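Local coordinates for protein amino acid amide racemase (Ochrobactrum anthropi, PDB 6GIO) that binds pyridoxal-5'-phosphate and, named an amino acid amide racemase, belongs to the class-III aminotransferase family of PLP-dependent enzymes, at residues C[184-189]-C[222-227]; C[202-207]-C[256-261]; C[334-339]-C[414-419]. One frame throughout, in Å; residues are numbered along the deposited sequence.

The three contacts differ in depth and chemistry. Interaction 2 is buried, about 14 Å from the chain centre, and joins the end of a strand to a loop through loose apolar contact and one water. Interactions 1 and 3, each centred about 25 Å out, pair two helices that run in nearly the same direction, with leucine contact on the sheet side and a salt bridge nearer the surface. Interactions 1 and 2 adjoin: Gln225 OE1 of 222-227 accepts a probable hydrogen bond of 2.7 Å from Glu259 N of 256-261. Interaction 3 lies against a different sheet, the one holding strand 343-349, its nearest atoms about 21 Å from interaction 1 and 12 Å from interaction 2.

Interaction 1. Residues C[184-189]-C[222-227]; sequences ELLDYH and EALQDR
Arg227 NE donates to Asp187 OD1 over 2.7 Å, the shortest polar bond between segments 184-189 and 222-227, with an N-H...O angle of 153°. The bond belongs to a bidentate salt bridge that joins neighbouring helices, 179-191 and 220-229, on one face of the mixed α/β sheet that carries strands 164-167 and 199-204 in this PLP-dependent fold. Arg227 presents the side of its guanidinium: NE takes OD1 while NH1 reaches Asp187 OD2 at 3.0 Å. A weak third bond runs from Arg227 NE to Asp187 OD2 at 3.3 Å. Both carboxylate oxygens use their syn lone pairs, and the two flat groups lie only 12° apart, a nearly coplanar fit that suits a two-point grip. This pairing fixes the rotation of the carboxylate. In both residues CG stands anti to the carbonyl carbon; the arginine chain then bends at chi2 and chi3, which turns its NE edge to the aspartate instead of letting the chain run out straight.

The segment axes are 11.3 Å apart at closest approach and run 11° from parallel, as expected of helices that each lead from one parallel strand to another: helix 179-191 comes after strand 164-167, helix 220-229 after strand 199-204. At this spacing the helices meet through side chains: Asp187 with Arg227 and Leu186 with Leu224. Beneath the ion pair the two leucines meet crosswise and are buried. Leu186 also rests on Leu165, Leu167 and Ile133 of the sheet, Leu224 on Phe135, and Leu183 packs against Arg227. The salt bridge therefore lies over the outer side of an apolar seam whose base is the sheet. In that seam the methyl Leu186 CD2 sits 3.7 Å from Leu224 CD1 and 4.4 Å from Arg227 CB.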
loop_
_atom_site.group_PDB
_atom_site.type_symbol
_atom_site.label_atom_id
_atom_site.label_comp_id
_atom_site.label_asym_id
_atom_site.label_seq_id
_atom_site.Cartn_x
_atom_site.Cartn_y
_atom_site.Cartn_z
ATOM N N GLU C 184 -17.067 -24.775 20.856
ATOM C CA GLU C 184 -16.697 -25.472 22.124
ATOM C C GLU C 184 -15.206 -25.223 22.429
ATOM O O GLU C 184 -14.887 -24.878 23.519
ATOM C CB GLU C 184 -17.155 -26.941 22.054
ATOM C CG GLU C 184 -16.471 -27.895 23.019
ATOM C CD GLU C 184 -17.110 -29.253 23.306
ATOM O OE1 GLU C 184 -16.532 -30.289 22.967
ATOM O OE2 GLU C 184 -18.154 -29.276 23.912
ATOM N N LEU C 185 -14.355 -25.411 21.431
ATOM C CA LEU C 185 -12.939 -25.178 21.511
ATOM C C LEU C 185 -12.622 -23.738 21.938
ATOM O O LEU C 185 -11.752 -23.521 22.765
ATOM C CB LEU C 185 -12.272 -25.517 20.162
ATOM C CG LEU C 185 -10.770 -25.414 20.042
ATOM C CD1 LEU C 185 -10.033 -26.235 21.078
ATOM C CD2 LEU C 185 -10.351 -25.901 18.671
ATOM N N LEU C 186 -13.336 -22.769 21.389
ATOM C CA LEU C 186 -13.149 -21.367 21.756
ATOM C C LEU C 186 -13.584 -21.143 23.181
ATOM O O LEU C 186 -12.868 -20.460 23.948
ATOM C CB LEU C 186 -13.912 -20.420 20.853
ATOM C CG LEU C 186 -13.840 -18.927 21.145
ATOM C CD1 LEU C 186 -12.421 -18.405 20.927
ATOM C CD2 LEU C 186 -14.851 -18.159 20.307
ATOM N N ASP C 187 -14.736 -21.704 23.537
ATOM C CA ASP C 187 -15.223 -21.595 24.932
ATOM C C ASP C 187 -14.173 -22.138 25.894
ATOM O O ASP C 187 -14.001 -21.593 26.989
ATOM C CB ASP C 187 -16.492 -22.399 25.170
ATOM C CG ASP C 187 -17.688 -21.842 24.464
ATOM O OD1 ASP C 187 -17.741 -20.609 24.156
ATOM O OD2 ASP C 187 -18.608 -22.664 24.230
ATOM N N TYR C 188 -13.495 -23.220 25.489
ATOM C CA TYR C 188 -12.472 -23.850 26.327
ATOM C C TYR C 188 -11.255 -22.966 26.485
ATOM O O TYR C 188 -10.751 -22.804 27.589
ATOM C CB TYR C 188 -12.022 -25.217 25.769
ATOM C CG TYR C 188 -11.203 -26.021 26.756
ATOM C CD1 TYR C 188 -11.786 -26.566 27.922
ATOM C CD2 TYR C 188 -9.856 -26.262 26.520
ATOM C CE1 TYR C 188 -11.026 -27.315 28.818
ATOM C CE2 TYR C 188 -9.094 -26.994 27.396
ATOM C CZ TYR C 188 -9.669 -27.529 28.533
ATOM O OH TYR C 188 -8.841 -28.247 29.377
ATOM N N HIS C 189 -10.745 -22.438 25.375
ATOM C CA HIS C 189 -9.681 -21.441 25.444
ATOM C C HIS C 189 -10.078 -20.239 26.347
ATOM O O HIS C 189 -9.319 -19.849 27.227
ATOM C CB HIS C 189 -9.276 -21.018 24.058
ATOM C CG HIS C 189 -8.288 -21.942 23.432
ATOM N ND1 HIS C 189 -8.650 -23.056 22.696
ATOM C CD2 HIS C 189 -6.940 -21.935 23.445
ATOM C CE1 HIS C 189 -7.564 -23.662 22.243
ATOM N NE2 HIS C 189 -6.512 -23.002 22.690
ATOM N N GLU C 222 -22.551 -15.994 13.269
ATOM C CA GLU C 222 -23.370 -15.215 14.220
ATOM C C GLU C 222 -23.171 -15.678 15.648
ATOM O O GLU C 222 -23.165 -14.864 16.578
ATOM C CB GLU C 222 -24.873 -15.244 13.877
ATOM C CG GLU C 222 -25.693 -14.314 14.788
ATOM C CD GLU C 222 -27.143 -14.123 14.357
ATOM O OE1 GLU C 222 -27.591 -14.745 13.390
ATOM O OE2 GLU C 222 -27.861 -13.341 15.004
ATOM N N ALA C 223 -23.041 -16.987 15.837
ATOM C CA ALA C 223 -22.806 -17.522 17.178
ATOM C C ALA C 223 -21.388 -17.147 17.675
ATOM O O ALA C 223 -21.181 -16.883 18.858
ATOM C CB ALA C 223 -23.018 -19.030 17.203
ATOM N N LEU C 224 -20.420 -17.136 16.752
ATOM C CA LEU C 224 -19.062 -16.709 17.057
ATOM C C LEU C 224 -19.014 -15.249 17.470
ATOM O O LEU C 224 -18.313 -14.892 18.397
ATOM C CB LEU C 224 -18.179 -16.852 15.812
ATOM C CG LEU C 224 -16.768 -16.335 15.936
ATOM C CD1 LEU C 224 -16.018 -17.043 17.030
ATOM C CD2 LEU C 224 -16.046 -16.544 14.600
ATOM N N GLN C 225 -19.717 -14.414 16.719
ATOM C CA GLN C 225 -19.820 -12.990 17.007
ATOM C C GLN C 225 -20.317 -12.826 18.452
ATOM O O GLN C 225 -19.674 -12.166 19.266
ATOM C CB GLN C 225 -20.771 -12.324 16.021
ATOM C CG GLN C 225 -21.185 -10.902 16.361
ATOM C CD GLN C 225 -22.333 -10.438 15.513
ATOM O OE1 GLN C 225 -22.133 -9.750 14.518
ATOM N NE2 GLN C 225 -23.557 -10.845 15.886
ATOM N N ASP C 226 -21.411 -13.500 18.750
ATOM C CA ASP C 226 -22.096 -13.368 20.048
ATOM C C ASP C 226 -21.226 -13.852 21.226
ATOM O O ASP C 226 -21.217 -13.195 22.270
ATOM C CB ASP C 226 -23.437 -14.131 20.037
ATOM C CG ASP C 226 -24.490 -13.481 19.132
ATOM O OD1 ASP C 226 -24.255 -12.408 18.554
ATOM O OD2 ASP C 226 -25.573 -14.068 18.970
ATOM N N ARG C 227 -20.513 -14.981 21.052
ATOM C CA ARG C 227 -19.534 -15.498 22.038
ATOM C C ARG C 227 -18.427 -14.489 22.386
ATOM O O ARG C 227 -17.998 -14.404 23.530
ATOM C CB ARG C 227 -18.814 -16.765 21.526
ATOM C CG ARG C 227 -19.618 -18.052 21.408
ATOM C CD ARG C 227 -20.028 -18.645 22.742
ATOM N NE ARG C 227 -20.028 -20.116 22.733
ATOM C CZ ARG C 227 -20.982 -20.873 22.204
ATOM N NH1 ARG C 227 -20.879 -22.183 22.291
ATOM N NH2 ARG C 227 -22.023 -20.335 21.573
#

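Interaction 2. Residues C[202-207]-C[256-261]; sequences VFIEPI and EGLEPD
Ile204 turns its CG2 branch over the end of Leu258, where the methyl CD1 comes to 4.4 Å from Ile204 CG2. CB of each residue points toward the opposite segment, so the two buried chains face each other, but the spacing is that of light apolar contact, and no direct hydrogen bond links the segments. The polar part of the contact lies a short way along, at Pro206 and Glu256. The carboxylate oxygen Glu256 OE2 is 4.1 Å from Pro206 O; both are acceptors, and a water lying to one side of the line between them joins the two. It donates to each, 2.9 Å to Pro206 O and a short 2.5 Å to Glu256 OE2, and thus satisfies a backbone carbonyl in a buried setting. Glu256 reaches this point by a bend at chi2 (-75°), which folds its chain round toward the proline. Its stronger partner is Arg349, which forms a salt bridge with the same OE2 and would be expected to hold the carboxylate ionised.

The contact lies behind the PLP pocket: Glu205, between Ile204 and Pro206, touches PLP, and the side chain of Pro206 is about 7 Å from PLP. Strand 199-204, an inner strand between 234-238 and 131-135, is hydrogen-bonded to the former through Ile204 and Val236. Leu221 of helix 220-229 touches both Ile204 and Glu256, and Gln225 of that helix touches Leu258, so the loop before strand 262-265 lies against both the end of strand 199-204 and helix 220-229, with Leu221 at their junction.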
loop_
_atom_site.group_PDB
_atom_site.type_symbol
_atom_site.label_atom_id
_atom_site.label_comp_id
_atom_site.label_asym_id
_atom_site.label_seq_id
_atom_site.Cartn_x
_atom_site.Cartn_y
_atom_site.Cartn_z
ATOM N N VAL C 202 -11.772 -10.279 17.092
ATOM C CA VAL C 202 -11.817 -11.525 16.319
ATOM C C VAL C 202 -11.917 -11.089 14.899
ATOM O O VAL C 202 -12.732 -10.201 14.591
ATOM C CB VAL C 202 -13.027 -12.448 16.683
ATOM C CG1 VAL C 202 -14.334 -11.686 16.748
ATOM C CG2 VAL C 202 -13.155 -13.635 15.727
ATOM N N PHE C 203 -11.094 -11.714 14.039
ATOM C CA PHE C 203 -11.119 -11.448 12.610
ATOM C C PHE C 203 -11.809 -12.536 11.839
ATOM O O PHE C 203 -11.391 -13.719 11.893
ATOM C CB PHE C 203 -9.719 -11.307 12.063
ATOM C CG PHE C 203 -9.103 -9.952 12.287
ATOM C CD1 PHE C 203 -8.664 -9.581 13.544
ATOM C CD2 PHE C 203 -8.906 -9.070 11.207
ATOM C CE1 PHE C 203 -8.057 -8.336 13.750
ATOM C CE2 PHE C 203 -8.304 -7.849 11.396
ATOM C CZ PHE C 203 -7.869 -7.469 12.671
ATOM N N ILE C 204 -12.798 -12.125 11.051
ATOM C CA ILE C 204 -13.724 -13.059 10.367
ATOM C C ILE C 204 -13.749 -12.797 8.872
ATOM O O ILE C 204 -14.133 -11.675 8.451
ATOM C CB ILE C 204 -15.174 -12.871 10.861
ATOM C CG1 ILE C 204 -15.328 -13.251 12.327
ATOM C CG2 ILE C 204 -16.145 -13.681 10.018
ATOM C CD1 ILE C 204 -16.667 -12.808 12.918
ATOM N N GLU C 205 -13.313 -13.778 8.076
ATOM C CA GLU C 205 -13.704 -13.833 6.679
ATOM C C GLU C 205 -15.104 -14.499 6.584
ATOM O O GLU C 205 -15.277 -15.636 7.040
ATOM C CB GLU C 205 -12.723 -14.690 5.856
ATOM C CG GLU C 205 -11.288 -14.204 5.760
ATOM C CD GLU C 205 -10.509 -14.963 4.689
ATOM O OE1 GLU C 205 -9.526 -15.628 4.978
ATOM O OE2 GLU C 205 -10.884 -14.904 3.528
ATOM N N PRO C 206 -16.084 -13.826 5.963
ATOM C CA PRO C 206 -17.434 -14.400 5.824
ATOM C C PRO C 206 -17.538 -15.523 4.799
ATOM O O PRO C 206 -18.481 -16.283 4.835
ATOM C CB PRO C 206 -18.300 -13.214 5.450
ATOM C CG PRO C 206 -17.373 -12.240 4.795
ATOM C CD PRO C 206 -15.994 -12.477 5.368
ATOM N N ILE C 207 -16.573 -15.619 3.911
ATOM C CA ILE C 207 -16.290 -16.826 3.133
ATOM C C ILE C 207 -14.800 -16.929 3.202
ATOM O O ILE C 207 -14.103 -15.939 3.002
ATOM C CB ILE C 207 -16.707 -16.688 1.647
ATOM C CG1 ILE C 207 -18.210 -16.461 1.579
ATOM C CG2 ILE C 207 -16.286 -17.924 0.863
ATOM C CD1 ILE C 207 -18.754 -16.074 0.227
ATOM N N GLU C 256 -24.995 -13.523 6.841
ATOM C CA GLU C 256 -24.598 -14.331 7.996
ATOM C C GLU C 256 -25.111 -13.775 9.317
ATOM O O GLU C 256 -24.722 -14.292 10.360
ATOM C CB GLU C 256 -23.077 -14.440 8.061
ATOM C CG GLU C 256 -22.445 -15.144 6.862
ATOM C CD GLU C 256 -22.643 -16.636 6.893
ATOM O OE1 GLU C 256 -23.082 -17.162 7.953
ATOM O OE2 GLU C 256 -22.358 -17.283 5.852
ATOM N N GLY C 257 -25.964 -12.753 9.273
ATOM C CA GLY C 257 -26.602 -12.225 10.498
ATOM C C GLY C 257 -25.616 -11.448 11.373
ATOM O O GLY C 257 -25.792 -11.328 12.585
ATOM N N LEU C 258 -24.564 -10.923 10.747
ATOM C CA LEU C 258 -23.465 -10.250 11.475
ATOM C C LEU C 258 -23.690 -8.730 11.584
ATOM O O LEU C 258 -24.258 -8.110 10.692
ATOM C CB LEU C 258 -22.140 -10.548 10.765
ATOM C CG LEU C 258 -21.573 -11.978 10.809
ATOM C CD1 LEU C 258 -20.249 -12.036 10.078
ATOM C CD2 LEU C 258 -21.390 -12.432 12.255
ATOM N N GLU C 259 -23.265 -8.145 12.697
ATOM C CA GLU C 259 -23.330 -6.680 12.910
ATOM C C GLU C 259 -21.979 -6.264 13.410
ATOM O O GLU C 259 -21.784 -6.112 14.614
ATOM C CB GLU C 259 -24.434 -6.313 13.918
ATOM C CG GLU C 259 -25.815 -6.493 13.334
ATOM C CD GLU C 259 -26.870 -6.450 14.408
ATOM O OE1 GLU C 259 -27.146 -7.489 15.025
ATOM O OE2 GLU C 259 -27.407 -5.370 14.641
ATOM N N PRO C 260 -21.013 -6.128 12.478
ATOM C CA PRO C 260 -19.650 -5.962 12.940
ATOM C C PRO C 260 -19.376 -4.603 13.575
ATOM O O PRO C 260 -19.994 -3.617 13.241
ATOM C CB PRO C 260 -18.807 -6.130 11.652
ATOM C CG PRO C 260 -19.752 -5.911 10.513
ATOM C CD PRO C 260 -21.120 -6.249 11.006
ATOM N N ASP C 261 -18.381 -4.571 14.441
ATOM C CA ASP C 261 -17.820 -3.348 14.900
ATOM C C ASP C 261 -16.969 -2.684 13.824
ATOM O O ASP C 261 -16.865 -1.462 13.772
ATOM C CB ASP C 261 -16.980 -3.698 16.124
ATOM C CG ASP C 261 -17.859 -4.197 17.300
ATOM O OD1 ASP C 261 -18.705 -3.396 17.697
ATOM O OD2 ASP C 261 -17.708 -5.351 17.794
HETATM O O HOH W 1 -21.183 -16.358 3.904
#

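Interaction 3. Residues C[334-339]-C[414-419]; sequences RRLSDK and DIVDQA
Asp417 has its CG anti to the backbone N (chi1 176°), and Lys339 is bent at chi3 (-118°); together these torsions bring the ammonium over to the carboxylate. Lys339 NZ lies 2.7 Å from Asp417 OD2, a hydrogen-bonded salt bridge that meets the oxygen on its syn side, somewhat out of the carboxylate plane. The bridge joins helices 318-339 and 406-424 of the smaller α/β domain. Their segments incline by 26° and their axes come within 10.7 Å, a roughly parallel pairing in which Leu336 and Asp417 have the nearest CA atoms, 6.6 Å apart.

The other carboxylate oxygen, Asp417 OD1, accepts from His340 NE2, so the two oxygens have different partners and the group is held against rotation. Beside the ion pair, Leu336 has its CB directed toward helix 406-424 and its side chain crosses Asp417 at a slant, while also resting on Ile343 of strand 343-349. Its CD1 reaches the buried Val416 CG1 at 4.4 Å. The other methyl flanks the ion pair: Leu336 CD2 is 3.7 Å from Asp417 CB and 3.6 Å from Asp417 OD2.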
loop_
_atom_site.group_PDB
_atom_site.type_symbol
_atom_site.label_atom_id
_atom_site.label_comp_id
_atom_site.label_asym_id
_atom_site.label_seq_id
_atom_site.Cartn_x
_atom_site.Cartn_y
_atom_site.Cartn_z
ATOM N N ARG C 334 -21.949 -26.958 -11.740
ATOM C CA ARG C 334 -22.429 -28.191 -11.093
ATOM C C ARG C 334 -22.781 -29.313 -12.060
ATOM O O ARG C 334 -22.387 -30.464 -11.855
ATOM C CB ARG C 334 -23.668 -27.935 -10.255
ATOM C CG ARG C 334 -23.336 -27.545 -8.869
ATOM C CD ARG C 334 -24.559 -27.346 -7.983
ATOM N NE ARG C 334 -24.125 -26.388 -6.973
ATOM C CZ ARG C 334 -24.401 -25.090 -6.961
ATOM N NH1 ARG C 334 -25.211 -24.545 -7.857
ATOM N NH2 ARG C 334 -23.890 -24.341 -6.000
ATOM N N ARG C 335 -23.557 -28.992 -13.090
ATOM C CA ARG C 335 -23.961 -30.003 -14.071
ATOM C C ARG C 335 -22.745 -30.626 -14.791
ATOM O O ARG C 335 -22.812 -31.772 -15.242
ATOM C CB ARG C 335 -24.970 -29.441 -15.079
ATOM C CG ARG C 335 -26.346 -29.079 -14.517
ATOM C CD ARG C 335 -27.338 -28.809 -15.656
ATOM N NE ARG C 335 -27.231 -29.873 -16.682
ATOM C CZ ARG C 335 -28.174 -30.774 -17.003
ATOM N NH1 ARG C 335 -29.386 -30.770 -16.456
ATOM N NH2 ARG C 335 -27.901 -31.690 -17.922
ATOM N N LEU C 336 -21.620 -29.917 -14.845
ATOM C CA LEU C 336 -20.411 -30.492 -15.408
ATOM C C LEU C 336 -19.890 -31.673 -14.584
ATOM O O LEU C 336 -19.097 -32.493 -15.097
ATOM C CB LEU C 336 -19.310 -29.442 -15.592
ATOM C CG LEU C 336 -19.650 -28.278 -16.557
ATOM C CD1 LEU C 336 -18.499 -27.301 -16.593
ATOM C CD2 LEU C 336 -19.982 -28.735 -17.983
ATOM N N SER C 337 -20.330 -31.795 -13.335
ATOM C CA SER C 337 -19.870 -32.938 -12.523
ATOM C C SER C 337 -20.450 -34.268 -13.032
ATOM O O SER C 337 -19.870 -35.318 -12.768
ATOM C CB SER C 337 -20.183 -32.790 -11.035
ATOM O OG SER C 337 -21.556 -32.851 -10.819
ATOM N N ASP C 338 -21.567 -34.237 -13.762
ATOM C CA ASP C 338 -22.070 -35.442 -14.387
ATOM C C ASP C 338 -21.038 -35.975 -15.401
ATOM O O ASP C 338 -20.861 -37.161 -15.517
ATOM C CB ASP C 338 -23.417 -35.188 -15.066
ATOM C CG ASP C 338 -24.127 -36.497 -15.505
ATOM O OD1 ASP C 338 -24.523 -37.341 -14.643
ATOM O OD2 ASP C 338 -24.331 -36.657 -16.723
ATOM N N LYS C 339 -20.330 -35.106 -16.098
ATOM C CA LYS C 339 -19.348 -35.575 -17.078
ATOM C C LYS C 339 -17.991 -35.793 -16.466
ATOM O O LYS C 339 -17.240 -36.669 -16.896
ATOM C CB LYS C 339 -19.141 -34.535 -18.158
ATOM C CG LYS C 339 -20.331 -34.237 -19.045
ATOM C CD LYS C 339 -19.865 -33.495 -20.300
ATOM C CE LYS C 339 -20.496 -32.111 -20.394
ATOM N NZ LYS C 339 -20.339 -31.503 -21.749
ATOM N N ASP C 414 -18.200 -23.650 -20.992
ATOM C CA ASP C 414 -17.710 -24.503 -22.072
ATOM C C ASP C 414 -16.213 -24.661 -22.032
ATOM O O ASP C 414 -15.674 -25.769 -22.265
ATOM C CB ASP C 414 -18.189 -23.955 -23.422
ATOM C CG ASP C 414 -19.656 -24.321 -23.726
ATOM O OD1 ASP C 414 -20.257 -25.194 -23.051
ATOM O OD2 ASP C 414 -20.222 -23.715 -24.645
ATOM N N ILE C 415 -15.518 -23.568 -21.723
ATOM C CA ILE C 415 -14.059 -23.602 -21.670
ATOM C C ILE C 415 -13.585 -24.454 -20.489
ATOM O O ILE C 415 -12.679 -25.300 -20.617
ATOM C CB ILE C 415 -13.452 -22.183 -21.596
ATOM C CG1 ILE C 415 -13.566 -21.502 -22.981
ATOM C CG2 ILE C 415 -11.982 -22.242 -21.127
ATOM C CD1 ILE C 415 -13.299 -20.018 -22.962
ATOM N N VAL C 416 -14.210 -24.253 -19.340
ATOM C CA VAL C 416 -13.865 -25.075 -18.148
ATOM C C VAL C 416 -14.092 -26.586 -18.402
ATOM O O VAL C 416 -13.276 -27.424 -18.019
ATOM C CB VAL C 416 -14.705 -24.640 -16.922
ATOM C CG1 VAL C 416 -14.513 -25.604 -15.760
ATOM C CG2 VAL C 416 -14.307 -23.232 -16.524
ATOM N N ASP C 417 -15.249 -26.893 -18.997
ATOM C CA ASP C 417 -15.632 -28.240 -19.387
ATOM C C ASP C 417 -14.559 -28.843 -20.292
ATOM O O ASP C 417 -14.049 -29.928 -20.046
ATOM C CB ASP C 417 -17.012 -28.164 -20.077
ATOM C CG ASP C 417 -17.496 -29.491 -20.633
ATOM O OD1 ASP C 417 -16.808 -30.525 -20.557
ATOM O OD2 ASP C 417 -18.582 -29.469 -21.214
ATOM N N GLN C 418 -14.175 -28.106 -21.312
ATOM C CA GLN C 418 -13.188 -28.604 -22.255
ATOM C C GLN C 418 -11.812 -28.726 -21.625
ATOM O O GLN C 418 -11.060 -29.666 -21.938
ATOM C CB GLN C 418 -13.131 -27.682 -23.478
ATOM C CG GLN C 418 -12.274 -28.253 -24.612
ATOM C CD GLN C 418 -12.905 -29.480 -25.245
ATOM O OE1 GLN C 418 -12.255 -30.498 -25.467
ATOM N NE2 GLN C 418 -14.180 -29.392 -25.508
ATOM N N ALA C 419 -11.461 -27.777 -20.748
ATOM C CA ALA C 419 -10.138 -27.809 -20.110
ATOM C C ALA C 419 -9.975 -29.032 -19.156
ATOM O O ALA C 419 -8.961 -29.723 -19.180
ATOM C CB ALA C 419 -9.831 -26.488 -19.389
#